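Local coordinates for protein methyl-coenzyme M reductase gamma subunit (PDB 7NKG) that forms part of methyl-coenzyme M reductase, the nickel enzyme whose family releases methane from methyl-coenzyme M and coenzyme B, and helps enclose its factor 430 cofactor, at residues 85-89 with 134-139. Sequence-based numbering, arbitrary orientation.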
loop_
_atom_site.group_PDB
_atom_site.type_symbol
_atom_site.label_atom_id
_atom_site.label_comp_id
_atom_site.label_asym_id
_atom_site.label_seq_id
_atom_site.Cartn_x
_atom_site.Cartn_y
_atom_site.Cartn_z
ATOM N N TYR C 85 36.095 7.391 14.340
ATOM C CA TYR C 85 36.229 5.968 14.078
ATOM C C TYR C 85 37.632 5.498 13.684
ATOM O O TYR C 85 38.469 6.289 13.242
ATOM C CB TYR C 85 35.223 5.615 12.984
ATOM C CG TYR C 85 35.668 6.109 11.637
ATOM C CD1 TYR C 85 35.400 7.406 11.229
ATOM C CD2 TYR C 85 36.432 5.312 10.806
ATOM C CE1 TYR C 85 35.950 7.917 10.065
ATOM C CE2 TYR C 85 36.942 5.795 9.624
ATOM C CZ TYR C 85 36.783 7.122 9.299
ATOM O OH TYR C 85 37.242 7.526 8.075
ATOM N N VAL C 86 37.842 4.176 13.818
ATOM C CA VAL C 86 39.045 3.460 13.400
ATOM C C VAL C 86 38.498 2.256 12.629
ATOM O O VAL C 86 37.760 1.464 13.221
ATOM C CB VAL C 86 39.902 3.008 14.608
ATOM C CG1 VAL C 86 41.036 2.087 14.160
ATOM C CG2 VAL C 86 40.457 4.217 15.358
ATOM N N GLN C 87 38.781 2.149 11.321
ATOM C CA GLN C 87 38.264 1.041 10.518
ATOM C C GLN C 87 39.407 0.272 9.882
ATOM O O GLN C 87 40.267 0.875 9.241
ATOM C CB GLN C 87 37.279 1.529 9.450
ATOM C CG GLN C 87 36.708 0.391 8.613
ATOM C CD GLN C 87 35.426 0.785 7.939
ATOM O OE1 GLN C 87 34.343 0.684 8.523
ATOM N NE2 GLN C 87 35.505 1.255 6.692
ATOM N N TRP C 88 39.374 -1.066 10.016
ATOM C CA TRP C 88 40.398 -1.978 9.521
ATOM C C TRP C 88 39.858 -2.970 8.496
ATOM O O TRP C 88 38.737 -3.449 8.640
ATOM C CB TRP C 88 40.947 -2.812 10.687
ATOM C CG TRP C 88 41.998 -2.106 11.486
ATOM C CD1 TRP C 88 41.843 -1.486 12.691
ATOM C CD2 TRP C 88 43.373 -1.939 11.118
ATOM N NE1 TRP C 88 43.037 -0.928 13.091
ATOM C CE2 TRP C 88 43.997 -1.201 12.146
ATOM C CE3 TRP C 88 44.144 -2.358 10.023
ATOM C CZ2 TRP C 88 45.353 -0.872 12.112
ATOM C CZ3 TRP C 88 45.476 -2.005 9.974
ATOM C CH2 TRP C 88 46.073 -1.279 11.016
ATOM N N THR C 89 40.686 -3.308 7.513
ATOM C CA THR C 89 40.439 -4.369 6.541
ATOM C C THR C 89 41.563 -5.368 6.772
ATOM O O THR C 89 42.724 -4.964 6.908
ATOM C CB THR C 89 40.425 -3.843 5.119
ATOM O OG1 THR C 89 39.321 -2.944 4.987
ATOM C CG2 THR C 89 40.303 -4.963 4.082
ATOM N N TYR C 134 42.139 3.091 21.630
ATOM C CA TYR C 134 41.834 1.827 20.975
ATOM C C TYR C 134 42.701 1.692 19.701
ATOM O O TYR C 134 43.297 0.639 19.486
ATOM C CB TYR C 134 40.318 1.724 20.631
ATOM C CG TYR C 134 40.033 0.708 19.548
ATOM C CD1 TYR C 134 40.046 -0.650 19.826
ATOM C CD2 TYR C 134 39.887 1.096 18.222
ATOM C CE1 TYR C 134 39.905 -1.592 18.824
ATOM C CE2 TYR C 134 39.778 0.161 17.206
ATOM C CZ TYR C 134 39.773 -1.184 17.511
ATOM O OH TYR C 134 39.642 -2.119 16.513
ATOM N N GLY C 135 42.719 2.727 18.860
ATOM C CA GLY C 135 43.455 2.739 17.597
ATOM C C GLY C 135 44.921 2.398 17.761
ATOM O O GLY C 135 45.465 1.602 16.990
ATOM N N LYS C 136 45.555 2.937 18.809
ATOM C CA LYS C 136 46.968 2.660 19.102
ATOM C C LYS C 136 47.163 1.153 19.347
ATOM O O LYS C 136 48.043 0.554 18.750
ATOM C CB LYS C 136 47.414 3.478 20.321
ATOM C CG LYS C 136 48.908 3.427 20.578
ATOM C CD LYS C 136 49.268 4.232 21.833
ATOM C CE LYS C 136 50.756 4.315 22.072
ATOM N NZ LYS C 136 51.457 5.084 21.001
ATOM N N MET C 137 46.327 0.539 20.192
ATOM C CA MET C 137 46.436 -0.898 20.458
ATOM C C MET C 137 46.107 -1.704 19.202
ATOM O O MET C 137 46.757 -2.710 18.950
ATOM C CB MET C 137 45.520 -1.299 21.614
ATOM C CG MET C 137 45.972 -0.731 22.947
ATOM S SD MET C 137 44.721 -0.929 24.217
ATOM C CE MET C 137 45.400 0.076 25.501
ATOM N N SER C 138 45.130 -1.262 18.389
ATOM C CA SER C 138 44.761 -1.970 17.167
ATOM C C SER C 138 45.907 -2.032 16.140
ATOM O O SER C 138 45.933 -2.955 15.318
ATOM C CB SER C 138 43.529 -1.330 16.525
ATOM O OG SER C 138 43.823 -0.154 15.788
ATOM N N ILE C 139 46.810 -1.040 16.160
ATOM C CA ILE C 139 47.901 -0.986 15.179
ATOM C C ILE C 139 49.259 -1.445 15.730
ATOM O O ILE C 139 50.067 -1.981 14.971
ATOM C CB ILE C 139 47.996 0.441 14.545
ATOM C CG1 ILE C 139 48.789 0.404 13.210
ATOM C CG2 ILE C 139 48.630 1.468 15.501
ATOM C CD1 ILE C 139 48.439 1.572 12.235
HETATM O O HOH W 1 38.741 -1.211 14.183
#
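Trp-88 and Ser-138 supply the direct polar link between strand 85-89 and helix segment 134-139. The indole NE1 donates to Ser-138 OG over 2.9 Å at 154°, with the oxygen slightly out of the ring plane. Ser-138 OG in turn donates to Gly-135 O, 2.7 Å away, one turn back; chi1 of 79° sets the hydroxyl between its own backbone N and carbonyl carbon, where it can reach both partners. The second polar link runs through a water, which accepts from Tyr-134 OH at 2.7 Å and donates to Val-86 O.

Apolar contacts fill in around these bonds. Val-86 CB sits at the edge of the Tyr-134 ring, in its plane, and CG1 lies 3.8 Å from Tyr-134 CE2, while CG2 rests on Gly-135 CA (4.0 Å), where the bare backbone lets the strand come near. Farther along, the side chains of Trp-88 and Ile-139 cross at about a right angle, Ile-139 CB lying at the edge of the indole, in its plane, 3.8 Å from Trp-88 CZ2. With an alanine in place of Trp-88, Ser-138 OG would probably lose its indole donor and a gap would open beside Ile-139.

Val-86 and Trp-88 point to the helix, whereas Tyr-85 and Gln-87 point away, and Gln-87 OE1 is hydrogen-bonded to Arg-121 NE of the factor 430 pocket. Segment 134-139 runs at 19° to strand 85-89, a helix-on-sheet layer of the alpha+beta kind: helix 128-140 against inner strand 83-90 of an antiparallel sheet.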